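Long-range contacts in glycoside hydrolase family 43 (Halothermothrix orenii, PDB 4QQS), which hydrolyses O-glycosidic bonds with alpha-L-arabinofuranosidase activity and probably takes part in the breakdown of xylan: residues Ile12-Pro18 with Leu29-Ser33; Leu55-Tyr61 with Leu107-Asn112; Arg246-Ile251 with Gly303-Ser307. One frame throughout, in Å; residues are numbered along the deposited sequence.

Contact 1: Ile12-Pro18 with Leu29-Ser33; sequences ITGIGDP and LYATS
Asp-17 and Thr-32 meet through their polar ends where two antiparallel strands pair. Thr-32 OG1 donates to Asp-17 OD1 at 2.6 Å and uses the anti lone pair, the one facing away from OD2. The threonine torsion (chi1 -57°) sets OG1 beside its own backbone N, within reach of the carboxylate. OG1 is also hydrogen-bonded to the backbone N of Ala-73, so two bonds hold it. Asp-17 OD2 has a weak bond to His-273. Beside this pair, Gly-16 N donates to Thr-32 O at 3.0 Å. The return bond from Thr-32 N to Gly-16 O is weak, with an angle at the hydrogen of 120°.

The tight part is apolar. Ile-12 CD1 and Leu-29 CD2 meet tip to tip at 3.5 Å, closer than usual van der Waals contact. The other leucine methyl, CD1, lies 3.6 Å from Pro-18 CB, so the leucine fork spans both residues. Trp-42 and Val-287 pack against Ile-12, Ile-15 and Leu-29. Ala-31 CB adds to this side, 4.1 Å from Ile-15 CB.

The loose side is at Gly-14 and Ser-33, where Gly-14 is exposed to solvent. Here two carbonyl oxygens, both acceptors, are joined through a water that donates to each, at 2.8 Å from Gly-14 O and 3.0 Å from Ser-33 O. Gly-14 and Ile-15 form a G1 beta bulge opposite Arg-285.

The arrangement is a beta hairpin of the five-bladed propeller of family 43. It carries Asp-17, the predicted proton acceptor, close to Asp-126 and to Glu-195, the predicted proton donor.

Contact 2: Leu55-Tyr61 with Leu107-Asn112; sequences LALDSYY and LGPFKN
Pro-109, which follows a cis peptide, lies over one face of the Tyr-61 ring. Its CB is 4.0 Å from the ring centroid and 15° off the normal, a CH-pi contact. Pro-109 CG reaches further out, 3.6 Å from Tyr-61 OH. The tyrosine CG is anti to its backbone N (chi1 -178°), which extends the ring toward the proline. An alanine in place of Tyr-61 would remove the ring and is likely to leave this side of Pro-109 without its packing partner.

Phe-110 N donates to Ala-56 O at 2.9 Å, nearly in line with the carbonyl. The same oxygen sits at the edge of the Phe-110 ring, in its plane, 3.3 Å from CD1. Leu-57 CD2 packs on Phe-110 CB at 3.8 Å, the side chains crossing at about a right angle.

Further out, Met-85 packs on Leu-57 and Phe-110; Phe-83 and Ala-101 touch Phe-110. A water bridges Asp-58 N and Phe-110 O, and Asn-64 bonds to Asp-58 O and Phe-110 O. Asp-58, salt-bridged to Arg-37, starts a type I turn to Tyr-61.

The contact joins the end of strand 51-58 and its following turn to the chain entering strand 111-112, as between neighbouring propeller blades.

Contact 3: Arg246-Ile251 with Gly303-Ser307; sequences RMDKGI and GPTRS
Ile-251 turns CG1 beside its backbone N and CG2 anti to it (chi1 -56°). Its CG1-CD1 arm runs along Arg-306 and ends at Pro-304, while CG2 meets the Pro-304 ring. Arg-306 has its CG anti to the carbonyl carbon (chi1 -75°), and its chain is bent at chi2 and chi3. The two side chains then slide past each other in opposite directions, with Arg-306 CG lying against the CG1-CD1 arm. Ile-251 CG1 also sits over one face of the Arg-306 guanidinium, offset toward its rim. Ile-251 CG2 is 3.7 Å from Pro-304 CG. The end methyl, Ile-251 CD1, lies 3.5 Å from Pro-304 O.

Arg-306 NH2 comes near Gly-250 O, but the angle is too poor for a hydrogen bond. NH1 has a weak bond to Thr-274. Asn-7 and Pro-8, near the N terminus, also pack on this arginine.

Residues 247-249 form a short 3-10 segment, and Gly-250 and Ile-251 make a G1 beta bulge opposite Arg-246. Arg-246 O accepts from Lys-249 N and Ile-251 N, which arrive from opposite faces of its plane. This folded loop lies between strands 235-236 and 257-261, and it packs on the chain that leaves strand 298-302.

Beside this, Arg-246 CG touches Pro-304 CG at 4.0 Å, the side chains crossing at about a right angle. The guanidinium of Arg-246 turns back to grip Asp-248 side-on. Arg-246 NE bonds to Asp-248 OD1, and Arg-246 NH2 makes a salt bridge to Asp-248 OD2 at 2.8 Å.

Lys-249 reaches the other segment through water. One water accepts from Lys-249 NZ and from Arg-306 N. A second accepts from NZ and donates to Pro-304 O at 2.6 Å.

In the fold
From the N terminus, contact 1 comes first and closes the short hairpin of strands 16-23 and 26-32. Two strands later in the same sheet, contact 2 opens at 55-61. It closes a loop that runs through strands 72-79, 82-90 and 96-103, and so ties the first sheet to the second. Contact 3 spans the last sheet and ties the loop before strand 257-261 to the chain after strand 298-302. The three loops follow in series; none nests in or crosses another. Contacts 1 and 2 touch where Tyr-30 CE2 packs 3.9 Å from Ala-56 CB. Contact 3 touches neither; its nearest atoms are about 9 Å from contact 1 and about 24 Å from contact 2.

Contact 1: Ile12-Pro18 with Leu29-Ser33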
# COMPACT_ATOMS: atom_id res chain seq x y z
N ILE A 12 -4.82 -10.90 -12.40
CA ILE A 12 -4.84 -11.26 -11.00
C ILE A 12 -6.07 -10.65 -10.35
O ILE A 12 -6.19 -9.43 -10.27
CB ILE A 12 -3.58 -10.75 -10.28
CG1 ILE A 12 -2.33 -11.35 -10.91
CG2 ILE A 12 -3.64 -11.08 -8.80
CD1 ILE A 12 -1.07 -10.65 -10.49
N THR A 13 -7.00 -11.50 -9.94
CA THR A 13 -8.24 -11.05 -9.33
C THR A 13 -8.37 -11.68 -7.95
O THR A 13 -7.54 -12.48 -7.53
CB THR A 13 -9.46 -11.40 -10.20
OG1 THR A 13 -9.65 -12.82 -10.19
CG2 THR A 13 -9.28 -10.89 -11.64
N GLY A 14 -9.40 -11.26 -7.23
CA GLY A 14 -9.62 -11.72 -5.87
C GLY A 14 -8.59 -11.17 -4.90
O GLY A 14 -8.30 -11.81 -3.87
N ILE A 15 -8.04 -10.00 -5.21
CA ILE A 15 -7.01 -9.41 -4.38
C ILE A 15 -7.39 -8.00 -3.95
O ILE A 15 -8.44 -7.48 -4.32
CB ILE A 15 -5.63 -9.44 -5.07
CG1 ILE A 15 -5.60 -8.65 -6.38
CG2 ILE A 15 -5.22 -10.87 -5.33
CD1 ILE A 15 -5.60 -7.12 -6.29
N GLY A 16 -6.51 -7.40 -3.15
CA GLY A 16 -6.48 -5.97 -2.95
C GLY A 16 -5.07 -5.56 -2.58
O GLY A 16 -4.26 -6.40 -2.20
N ASP A 17 -4.77 -4.28 -2.67
CA ASP A 17 -3.63 -3.68 -1.99
C ASP A 17 -2.31 -4.20 -2.56
O ASP A 17 -1.48 -4.78 -1.86
CB ASP A 17 -3.74 -3.92 -0.48
CG ASP A 17 -5.15 -3.65 0.05
OD1 ASP A 17 -5.63 -4.46 0.89
OD2 ASP A 17 -5.76 -2.64 -0.36
N PRO A 18 -2.09 -4.00 -3.86
CA PRO A 18 -0.90 -4.59 -4.49
C PRO A 18 0.39 -3.85 -4.18
O PRO A 18 0.52 -2.67 -4.51
CB PRO A 18 -1.23 -4.48 -5.98
CG PRO A 18 -2.08 -3.26 -6.08
CD PRO A 18 -2.95 -3.33 -4.85
N LEU A 29 5.22 -9.12 -6.37
CA LEU A 29 3.96 -8.53 -5.98
C LEU A 29 3.38 -9.31 -4.82
O LEU A 29 3.24 -10.52 -4.90
CB LEU A 29 2.99 -8.60 -7.17
CG LEU A 29 1.49 -8.43 -6.88
CD1 LEU A 29 1.24 -7.01 -6.57
CD2 LEU A 29 0.64 -8.87 -8.04
N TYR A 30 3.05 -8.60 -3.75
CA TYR A 30 2.41 -9.16 -2.57
C TYR A 30 1.08 -8.43 -2.43
O TYR A 30 1.03 -7.23 -2.66
CB TYR A 30 3.26 -8.93 -1.32
CG TYR A 30 4.71 -9.35 -1.45
CD1 TYR A 30 5.65 -8.50 -2.01
CD2 TYR A 30 5.14 -10.60 -1.04
CE1 TYR A 30 6.96 -8.86 -2.14
CE2 TYR A 30 6.47 -10.97 -1.17
CZ TYR A 30 7.38 -10.09 -1.73
OH TYR A 30 8.70 -10.41 -1.89
N ALA A 31 0.02 -9.12 -2.04
CA ALA A 31 -1.29 -8.49 -1.98
C ALA A 31 -2.16 -9.13 -0.92
O ALA A 31 -1.96 -10.29 -0.55
CB ALA A 31 -2.00 -8.56 -3.34
N THR A 32 -3.15 -8.38 -0.45
CA THR A 32 -4.29 -8.97 0.24
C THR A 32 -4.87 -10.03 -0.70
O THR A 32 -5.13 -9.76 -1.87
CB THR A 32 -5.33 -7.90 0.56
OG1 THR A 32 -4.71 -6.88 1.34
CG2 THR A 32 -6.50 -8.49 1.31
N SER A 33 -5.03 -11.24 -0.19
CA SER A 33 -5.27 -12.38 -1.06
C SER A 33 -5.93 -13.47 -0.23
O SER A 33 -7.16 -13.52 -0.14
CB SER A 33 -3.94 -12.79 -1.73
OG SER A 33 -2.87 -12.90 -0.78
O HOH W 1 -8.61 -11.13 -1.20

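Contact 2: Leu55-Tyr61 with Leu107-Asn112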
# COMPACT_ATOMS: atom_id res chain seq x y z
N LEU A 55 2.26 -18.88 -1.22
CA LEU A 55 2.19 -18.02 -0.03
C LEU A 55 3.59 -17.64 0.43
O LEU A 55 4.34 -18.47 0.94
CB LEU A 55 1.43 -18.70 1.11
CG LEU A 55 -0.06 -18.96 0.91
CD1 LEU A 55 -0.64 -19.69 2.12
CD2 LEU A 55 -0.83 -17.69 0.65
N ALA A 56 3.91 -16.36 0.30
CA ALA A 56 5.15 -15.83 0.84
C ALA A 56 5.14 -15.81 2.37
O ALA A 56 6.15 -16.09 3.00
CB ALA A 56 5.38 -14.42 0.32
N LEU A 57 3.99 -15.47 2.93
CA LEU A 57 3.75 -15.50 4.37
C LEU A 57 2.52 -16.37 4.59
O LEU A 57 1.46 -16.11 4.02
CB LEU A 57 3.54 -14.08 4.90
CG LEU A 57 3.20 -13.67 6.34
CD1 LEU A 57 1.89 -14.26 6.83
CD2 LEU A 57 4.32 -14.01 7.27
N ASP A 58 2.68 -17.41 5.38
CA ASP A 58 1.61 -18.32 5.72
C ASP A 58 1.55 -18.35 7.24
O ASP A 58 2.50 -18.78 7.88
CB ASP A 58 1.94 -19.71 5.16
CG ASP A 58 0.81 -20.72 5.34
OD1 ASP A 58 -0.21 -20.36 5.96
OD2 ASP A 58 0.96 -21.87 4.87
N SER A 59 0.46 -17.89 7.82
CA SER A 59 0.34 -17.92 9.26
C SER A 59 0.34 -19.36 9.78
O SER A 59 0.61 -19.57 10.96
CB SER A 59 -0.90 -17.17 9.74
OG SER A 59 -2.09 -17.78 9.30
N TYR A 60 0.04 -20.34 8.91
CA TYR A 60 0.04 -21.75 9.29
C TYR A 60 1.43 -22.36 9.19
O TYR A 60 1.63 -23.48 9.61
CB TYR A 60 -0.90 -22.56 8.41
CG TYR A 60 -2.36 -22.15 8.43
CD1 TYR A 60 -2.84 -21.16 9.29
CD2 TYR A 60 -3.27 -22.77 7.58
CE1 TYR A 60 -4.18 -20.81 9.28
CE2 TYR A 60 -4.59 -22.42 7.56
CZ TYR A 60 -5.05 -21.44 8.41
OH TYR A 60 -6.38 -21.10 8.39
N TYR A 61 2.39 -21.63 8.63
CA TYR A 61 3.79 -22.05 8.65
C TYR A 61 4.21 -22.29 10.09
O TYR A 61 3.81 -21.57 11.01
CB TYR A 61 4.66 -20.97 8.01
CG TYR A 61 6.14 -21.30 7.92
CD1 TYR A 61 6.58 -22.45 7.30
CD2 TYR A 61 7.09 -20.41 8.41
CE1 TYR A 61 7.92 -22.74 7.19
CE2 TYR A 61 8.44 -20.69 8.31
CZ TYR A 61 8.85 -21.87 7.70
OH TYR A 61 10.18 -22.18 7.58
N LEU A 107 10.55 -14.76 -2.07
CA LEU A 107 9.42 -15.69 -2.17
C LEU A 107 9.09 -16.38 -0.86
O LEU A 107 8.15 -17.19 -0.81
CB LEU A 107 9.70 -16.73 -3.26
CG LEU A 107 9.88 -16.16 -4.66
CD1 LEU A 107 10.21 -17.28 -5.63
CD2 LEU A 107 8.65 -15.38 -5.14
N GLY A 108 9.84 -16.08 0.19
CA GLY A 108 9.56 -16.65 1.49
C GLY A 108 10.27 -17.98 1.72
O GLY A 108 11.14 -18.36 0.94
N PRO A 109 9.90 -18.69 2.78
CA PRO A 109 8.84 -18.32 3.73
C PRO A 109 9.26 -17.19 4.65
O PRO A 109 10.38 -17.17 5.17
CB PRO A 109 8.63 -19.61 4.53
CG PRO A 109 9.94 -20.30 4.49
CD PRO A 109 10.51 -19.98 3.14
N PHE A 110 8.36 -16.24 4.85
CA PHE A 110 8.56 -15.20 5.84
C PHE A 110 8.19 -15.73 7.22
O PHE A 110 7.18 -16.44 7.39
CB PHE A 110 7.73 -13.95 5.50
CG PHE A 110 8.34 -13.12 4.40
CD1 PHE A 110 8.25 -13.50 3.07
CD2 PHE A 110 9.03 -11.95 4.70
CE1 PHE A 110 8.83 -12.73 2.07
CE2 PHE A 110 9.59 -11.19 3.71
CZ PHE A 110 9.50 -11.58 2.40
N LYS A 111 9.01 -15.40 8.21
CA LYS A 111 8.79 -15.81 9.58
C LYS A 111 8.62 -14.59 10.47
O LYS A 111 9.37 -13.61 10.36
CB LYS A 111 9.95 -16.67 10.10
CG LYS A 111 11.25 -15.94 10.29
CD LYS A 111 12.31 -16.86 10.87
CE LYS A 111 13.58 -16.09 11.20
NZ LYS A 111 14.60 -16.95 11.83
N ASN A 112 7.63 -14.63 11.35
CA ASN A 112 7.39 -13.51 12.25
C ASN A 112 8.60 -13.25 13.12
O ASN A 112 9.20 -14.18 13.68
CB ASN A 112 6.19 -13.79 13.13
CG ASN A 112 4.89 -13.78 12.36
OD1 ASN A 112 4.77 -13.09 11.35
ND2 ASN A 112 3.91 -14.54 12.83
O HOH W 2 7.21 -19.18 1.00
O HOH W 3 5.39 -18.09 6.01

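Contact 3: Arg246-Ile251 with Gly303-Ser307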
# COMPACT_ATOMS: atom_id res chain seq x y z
N ARG A 246 -12.76 5.90 -14.02
CA ARG A 246 -13.24 6.17 -15.37
C ARG A 246 -14.27 5.09 -15.68
O ARG A 246 -13.98 4.06 -16.28
CB ARG A 246 -12.10 6.16 -16.39
CG ARG A 246 -11.18 7.40 -16.34
CD ARG A 246 -11.91 8.70 -16.69
NE ARG A 246 -12.49 8.63 -18.02
CZ ARG A 246 -11.82 8.83 -19.14
NH1 ARG A 246 -10.54 9.18 -19.12
NH2 ARG A 246 -12.44 8.70 -20.30
N MET A 247 -15.49 5.31 -15.22
CA MET A 247 -16.51 4.30 -15.36
C MET A 247 -16.85 4.07 -16.84
O MET A 247 -17.27 2.98 -17.21
CB MET A 247 -17.74 4.69 -14.54
CG MET A 247 -17.43 4.82 -13.05
SD MET A 247 -16.88 3.28 -12.28
CE MET A 247 -18.42 2.37 -12.19
N ASP A 248 -16.59 5.07 -17.68
CA ASP A 248 -16.79 4.93 -19.12
C ASP A 248 -15.80 3.96 -19.76
O ASP A 248 -15.98 3.55 -20.91
CB ASP A 248 -16.77 6.30 -19.82
CG ASP A 248 -15.52 7.15 -19.49
OD1 ASP A 248 -14.95 7.05 -18.37
OD2 ASP A 248 -15.15 7.98 -20.36
N LYS A 249 -14.76 3.60 -19.02
CA LYS A 249 -13.78 2.60 -19.43
C LYS A 249 -13.83 1.33 -18.57
O LYS A 249 -12.96 0.47 -18.69
CB LYS A 249 -12.37 3.20 -19.36
CG LYS A 249 -12.10 4.38 -20.29
CD LYS A 249 -10.64 4.82 -20.18
CE LYS A 249 -10.24 5.85 -21.21
NZ LYS A 249 -8.78 6.14 -21.09
N GLY A 250 -14.80 1.21 -17.67
CA GLY A 250 -14.88 0.06 -16.78
C GLY A 250 -13.85 0.09 -15.67
O GLY A 250 -13.50 -0.97 -15.13
N ILE A 251 -13.39 1.29 -15.30
CA ILE A 251 -12.36 1.46 -14.29
C ILE A 251 -12.97 2.08 -13.04
O ILE A 251 -13.30 3.26 -13.02
CB ILE A 251 -11.21 2.34 -14.82
CG1 ILE A 251 -10.61 1.77 -16.11
CG2 ILE A 251 -10.13 2.45 -13.75
CD1 ILE A 251 -9.66 2.75 -16.79
N GLY A 303 -3.16 8.02 -16.56
CA GLY A 303 -4.12 6.96 -16.35
C GLY A 303 -5.33 7.43 -15.58
O GLY A 303 -5.48 8.62 -15.29
N PRO A 304 -6.20 6.50 -15.22
CA PRO A 304 -6.02 5.06 -15.39
C PRO A 304 -6.31 4.61 -16.82
O PRO A 304 -7.24 5.14 -17.45
CB PRO A 304 -7.05 4.48 -14.43
CG PRO A 304 -8.16 5.49 -14.46
CD PRO A 304 -7.47 6.82 -14.55
N THR A 305 -5.53 3.66 -17.32
CA THR A 305 -5.71 3.19 -18.69
C THR A 305 -6.28 1.78 -18.74
O THR A 305 -6.09 0.97 -17.83
CB THR A 305 -4.39 3.17 -19.48
OG1 THR A 305 -3.51 2.19 -18.93
CG2 THR A 305 -3.73 4.53 -19.49
N ARG A 306 -6.98 1.51 -19.84
CA ARG A 306 -7.46 0.17 -20.16
C ARG A 306 -7.36 -0.08 -21.66
O ARG A 306 -8.23 -0.70 -22.25
CB ARG A 306 -8.92 0.01 -19.75
CG ARG A 306 -9.10 -0.15 -18.29
CD ARG A 306 -8.68 -1.51 -17.87
NE ARG A 306 -9.79 -2.21 -17.22
CZ ARG A 306 -9.95 -2.32 -15.90
NH1 ARG A 306 -9.07 -1.77 -15.06
NH2 ARG A 306 -10.99 -2.98 -15.43
N SER A 307 -6.31 0.44 -22.27
CA SER A 307 -6.03 0.25 -23.68
C SER A 307 -4.53 0.00 -23.79
O SER A 307 -3.80 0.28 -22.84
CB SER A 307 -6.42 1.49 -24.47
OG SER A 307 -5.74 2.63 -23.99
O HOH W 4 -7.38 3.62 -21.74
O HOH W 5 -7.72 7.48 -18.41